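Local coordinates for probable glutamine-binding lipoprotein GlnH (GLNBP) (Mycobacterium tuberculosis, PDB 6H20) that probably captures acidic amino acids and asparagine outside the cell as a lipid-anchored solute-binding protein, linking amino-acid sensing to protein kinase G signalling, at residues C126-R129 and N133-T136; A141-L146 and T170-R175. All coordinates share one frame; numbering follows the deposited sequence.

Contact 1 (C126-R129 and N133-T136); sequences CERR and NFST. With ASN (asparagine), chain B.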
# COMPACT_ATOMS: atom_id res chain seq x y z
N CYS A 126 -4.72 -13.62 0.34
CA CYS A 126 -5.32 -14.70 1.12
C CYS A 126 -4.54 -14.97 2.40
O CYS A 126 -5.13 -15.19 3.46
CB CYS A 126 -5.42 -15.95 0.26
SG CYS A 126 -6.72 -15.81 -0.98
N GLU A 127 -3.20 -14.95 2.32
CA GLU A 127 -2.41 -15.17 3.53
C GLU A 127 -2.68 -14.08 4.57
O GLU A 127 -2.82 -14.37 5.76
CB GLU A 127 -0.92 -15.23 3.19
CG GLU A 127 -0.47 -16.59 2.68
CD GLU A 127 -0.86 -17.74 3.59
OE1 GLU A 127 -1.69 -18.58 3.17
OE2 GLU A 127 -0.36 -17.80 4.73
N ARG A 128 -2.78 -12.82 4.13
CA ARG A 128 -3.06 -11.76 5.09
C ARG A 128 -4.47 -11.86 5.64
O ARG A 128 -4.71 -11.51 6.80
CB ARG A 128 -2.81 -10.38 4.47
CG ARG A 128 -1.34 -10.09 4.27
CD ARG A 128 -1.15 -8.85 3.41
NE ARG A 128 0.29 -8.59 3.24
CZ ARG A 128 0.78 -7.58 2.53
NH1 ARG A 128 -0.05 -6.72 1.95
NH2 ARG A 128 2.09 -7.41 2.44
N ARG A 129 -5.41 -12.36 4.84
CA ARG A 129 -6.78 -12.50 5.30
C ARG A 129 -6.95 -13.56 6.38
O ARG A 129 -7.98 -13.57 7.06
CB ARG A 129 -7.70 -12.77 4.12
CG ARG A 129 -8.24 -11.50 3.51
CD ARG A 129 -9.53 -11.75 2.75
NE ARG A 129 -10.25 -10.53 2.39
CZ ARG A 129 -11.02 -9.83 3.23
NH1 ARG A 129 -11.18 -10.22 4.49
NH2 ARG A 129 -11.65 -8.74 2.80
N ASN A 133 -8.62 -8.38 8.65
CA ASN A 133 -9.69 -8.12 7.70
C ASN A 133 -9.31 -6.97 6.77
O ASN A 133 -8.36 -6.23 7.00
CB ASN A 133 -10.99 -7.80 8.44
CG ASN A 133 -12.14 -8.57 7.88
OD1 ASN A 133 -12.35 -8.57 6.67
ND2 ASN A 133 -12.88 -9.26 8.74
N PHE A 134 -10.08 -6.83 5.69
CA PHE A 134 -9.85 -5.76 4.73
C PHE A 134 -11.17 -5.22 4.23
O PHE A 134 -12.16 -5.95 4.09
CB PHE A 134 -9.09 -6.24 3.48
CG PHE A 134 -7.65 -6.61 3.73
CD1 PHE A 134 -6.66 -5.63 3.78
CD2 PHE A 134 -7.29 -7.94 3.87
CE1 PHE A 134 -5.33 -5.98 3.99
CE2 PHE A 134 -5.96 -8.30 4.09
CZ PHE A 134 -4.97 -7.31 4.14
N SER A 135 -11.17 -3.93 3.92
CA SER A 135 -12.22 -3.30 3.12
C SER A 135 -12.17 -3.82 1.69
O SER A 135 -11.28 -4.58 1.29
CB SER A 135 -11.99 -1.79 3.05
OG SER A 135 -10.85 -1.49 2.25
N THR A 136 -13.16 -3.39 0.90
CA THR A 136 -13.09 -3.55 -0.54
C THR A 136 -11.89 -2.78 -1.11
O THR A 136 -11.25 -1.96 -0.43
CB THR A 136 -14.37 -3.04 -1.20
OG1 THR A 136 -14.60 -1.67 -0.83
CG2 THR A 136 -15.57 -3.91 -0.80
N ASN B . 1.49 -3.20 -1.72
CA ASN B . 2.64 -4.01 -1.35
C ASN B . 2.33 -4.77 -0.07
O ASN B . 3.24 -5.35 0.56
CB ASN B . 3.89 -3.14 -1.17
CG ASN B . 3.80 -2.22 0.02
OD1 ASN B . 2.73 -1.97 0.56
ND2 ASN B . 4.94 -1.74 0.46
OXT ASN B . 1.15 -4.80 0.33
O HOH W 1 -11.30 -7.23 0.39
O HOH W 2 -14.13 -8.91 4.67

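Contact 2 (A141-L146 and T170-R175); sequences ANQRIL and TTSLRR. With ASN (asparagine), chain B.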
# COMPACT_ATOMS: atom_id res chain seq x y z
N ALA A 141 -3.07 -1.55 -8.05
CA ALA A 141 -1.75 -1.30 -8.61
C ALA A 141 -1.16 -2.61 -9.15
O ALA A 141 -1.77 -3.68 -9.05
CB ALA A 141 -0.84 -0.68 -7.54
N ASN A 142 0.01 -2.52 -9.76
CA ASN A 142 0.67 -3.73 -10.23
C ASN A 142 2.17 -3.58 -10.10
O ASN A 142 2.72 -2.51 -10.40
CB ASN A 142 0.30 -4.06 -11.68
CG ASN A 142 0.37 -5.55 -11.96
OD1 ASN A 142 1.45 -6.15 -11.92
ND2 ASN A 142 -0.78 -6.16 -12.25
N GLN A 143 2.83 -4.67 -9.69
CA GLN A 143 4.27 -4.63 -9.45
C GLN A 143 5.02 -4.47 -10.77
O GLN A 143 4.79 -5.22 -11.73
CB GLN A 143 4.71 -5.93 -8.77
CG GLN A 143 6.22 -5.94 -8.43
CD GLN A 143 6.55 -6.99 -7.39
OE1 GLN A 143 5.66 -7.62 -6.81
NE2 GLN A 143 7.85 -7.19 -7.14
N ARG A 144 5.96 -3.52 -10.81
CA ARG A 144 6.81 -3.31 -11.98
C ARG A 144 8.25 -3.09 -11.51
O ARG A 144 8.61 -3.38 -10.37
CB ARG A 144 6.27 -2.19 -12.88
CG ARG A 144 4.88 -2.51 -13.45
CD ARG A 144 4.41 -1.48 -14.46
NE ARG A 144 5.23 -1.54 -15.68
CZ ARG A 144 5.20 -0.61 -16.63
NH1 ARG A 144 4.40 0.44 -16.50
NH2 ARG A 144 5.97 -0.74 -17.71
N ILE A 145 9.08 -2.56 -12.41
CA ILE A 145 10.52 -2.38 -12.17
C ILE A 145 10.88 -0.91 -12.35
O ILE A 145 10.41 -0.26 -13.29
CB ILE A 145 11.35 -3.26 -13.13
CG1 ILE A 145 11.01 -4.74 -12.96
CG2 ILE A 145 12.84 -3.00 -12.94
CD1 ILE A 145 11.54 -5.63 -14.09
N LEU A 146 11.73 -0.39 -11.46
CA LEU A 146 12.27 0.96 -11.55
C LEU A 146 13.78 0.88 -11.72
O LEU A 146 14.47 0.22 -10.94
CB LEU A 146 11.94 1.74 -10.27
CG LEU A 146 12.46 3.17 -10.16
CD1 LEU A 146 11.61 4.07 -11.02
CD2 LEU A 146 12.42 3.64 -8.70
N THR A 170 6.80 -7.16 2.54
CA THR A 170 5.95 -6.77 1.42
C THR A 170 5.68 -7.94 0.49
O THR A 170 6.44 -8.91 0.42
CB THR A 170 6.59 -5.63 0.60
OG1 THR A 170 7.83 -6.08 0.04
CG2 THR A 170 6.80 -4.39 1.47
N THR A 171 4.58 -7.83 -0.25
CA THR A 171 4.31 -8.79 -1.31
C THR A 171 5.37 -8.69 -2.39
O THR A 171 5.63 -9.67 -3.09
CB THR A 171 2.96 -8.48 -1.97
OG1 THR A 171 2.97 -7.13 -2.45
CG2 THR A 171 1.78 -8.70 -0.98
N SER A 172 6.02 -7.52 -2.50
CA SER A 172 7.02 -7.29 -3.53
C SER A 172 8.19 -8.23 -3.35
O SER A 172 8.71 -8.79 -4.33
CB SER A 172 7.51 -5.84 -3.44
OG SER A 172 6.42 -4.96 -3.31
N LEU A 173 8.63 -8.42 -2.10
CA LEU A 173 9.70 -9.35 -1.80
C LEU A 173 9.33 -10.76 -2.23
O LEU A 173 10.12 -11.46 -2.87
CB LEU A 173 10.00 -9.30 -0.30
CG LEU A 173 10.95 -10.33 0.31
CD1 LEU A 173 12.27 -10.39 -0.45
CD2 LEU A 173 11.19 -10.00 1.78
N ARG A 174 8.09 -11.17 -1.92
CA ARG A 174 7.65 -12.51 -2.29
C ARG A 174 7.72 -12.74 -3.80
O ARG A 174 8.12 -13.82 -4.25
CB ARG A 174 6.24 -12.76 -1.74
CG ARG A 174 5.64 -14.09 -2.15
CD ARG A 174 6.39 -15.28 -1.55
NE ARG A 174 5.78 -16.55 -1.94
CZ ARG A 174 5.88 -17.09 -3.15
NH1 ARG A 174 5.29 -18.25 -3.42
NH2 ARG A 174 6.58 -16.48 -4.09
N ARG A 175 7.37 -11.72 -4.59
CA ARG A 175 7.40 -11.88 -6.04
C ARG A 175 8.83 -11.95 -6.58
O ARG A 175 9.12 -12.73 -7.49
CB ARG A 175 6.62 -10.74 -6.70
CG ARG A 175 6.69 -10.71 -8.22
CD ARG A 175 6.11 -11.98 -8.83
NE ARG A 175 6.19 -12.00 -10.29
CZ ARG A 175 7.24 -12.42 -10.98
NH1 ARG A 175 8.33 -12.86 -10.36
NH2 ARG A 175 7.21 -12.40 -12.31
N ASN B . 1.49 -3.20 -1.72
CA ASN B . 2.64 -4.01 -1.35
C ASN B . 2.33 -4.77 -0.07
O ASN B . 3.24 -5.35 0.56
CB ASN B . 3.89 -3.14 -1.17
CG ASN B . 3.80 -2.22 0.02
OD1 ASN B . 2.73 -1.97 0.56
ND2 ASN B . 4.94 -1.74 0.46
OXT ASN B . 1.15 -4.80 0.33
O HOH W 3 4.75 -5.14 -5.33
O HOH W 4 3.79 -9.31 -5.34

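Contact 1 (C126-R129 and N133-T136)
Arg128 and Arg129, neighbours on the weakly formed helix 126-129, meet strand 132-134 within the type II periplasmic-binding-protein fold, and they show how adjacent arginines can divide recognition from architecture. The polar bonds across the contact belong to Arg129. Its NH1 donates to Asn133 OD1 at 3.0 Å, from above the amide's carbonyl plane although the oxygen lies in the guanidinium plane; the two flat groups stand perpendicular, 90° apart. Asn133 OD1 also takes Phe134 N, in its carbonyl plane on a lone pair, and a proton from a water at 2.7 Å, so three donors grip this buried oxygen. Arg129 NH2 adds a weak bond to Phe134 O at 3.1 Å, and a second water accepts from NH2 and lies within bonding distance of Ser135 O. The NE of Arg129 is held by Pro27 O, which helps fix the rotation of the group.

Nonpolar contact centres on Phe134. Arg128 CB and Arg129 CG both abut the edge of its ring, at 3.8 Å from CZ and 3.7 Å from CD2, while CD2 sits over the centre of one face of the Arg129 guanidinium.

Of the two arginines, only Arg128 reaches the ligand. Beyond its contact with Phe134 the chain runs extended from CG to NE (chi3 180°), carrying the guanidinium to the carboxylate of the bound asparagine. NH1 also bonds Ser123 O, and Arg106 stands alongside at the ligand. The carboxylate meets Arg128 end-on in a two-pronged pair of nearly straight bonds: NH1 to OXT at 2.8 Å and NH2 to O at 3.0 Å.

Contact 2 (A141-L146 and T170-R175)
The amino-acid pocket of this solute-binding protein is bordered here by the N-terminal turn of helix 171-176, and Gln143 of strand 139-148 reaches across to that turn. The strand and helix segments cross at -61° with their axes 10.1 Å apart. Gln143 leaves the strand with CG opposite the backbone N (chi1 -178°) and stays extended, bringing its amide alongside the first turn. NE2 gives a weak bond to Ser172 O at 3.3 Å; its stronger partner is Ser207 OG. On the other branch, OE1 rests against Arg175 CB at 3.3 Å, and two waters also reach it: one joins it to Ser172 OG, itself bonded to Thr208, and is weakly held on the glutamine side; the other donates to it and, weakly, to Thr171 O. Arg175 turns its own polar end elsewhere, with NE donating to Met230 O.

The turn that Gln143 touches also faces the ligand. Thr171 N donates to the carboxylate O of the bound asparagine at 2.9 Å, and Thr171 OG1 lies 3.3 Å from the ligand CA while bonded to Gln233. Thr170 is the N-cap, its OG1 accepting from Leu173 N at 3.3 Å. A carboxylate received by a backbone N-H at a helix N-terminus, where the helix dipole would favour negative charge, is characteristic of amino-acid-binding members of this family.

Both contacts work on the same ligand carboxylate, but with different chemistry. Contact 1 brings a charged guanidinium from a helix; contact 2 offers a neutral backbone N-H at a helix start. Their centres lie 18 Å apart, yet they meet beside the ligand, where Arg128 NH2 packs 3.7 Å from Thr171 CG2. Contact 1 is the more buried, built on an aromatic ring and direct arginine bonds; contact 2 is only partly buried and leans on a weak amide bond and bridging waters. Strands 132-134 and 139-148 follow each other in the chain and share one mixed sheet; the groups that reach the ligand lie on the helices, which these strands back.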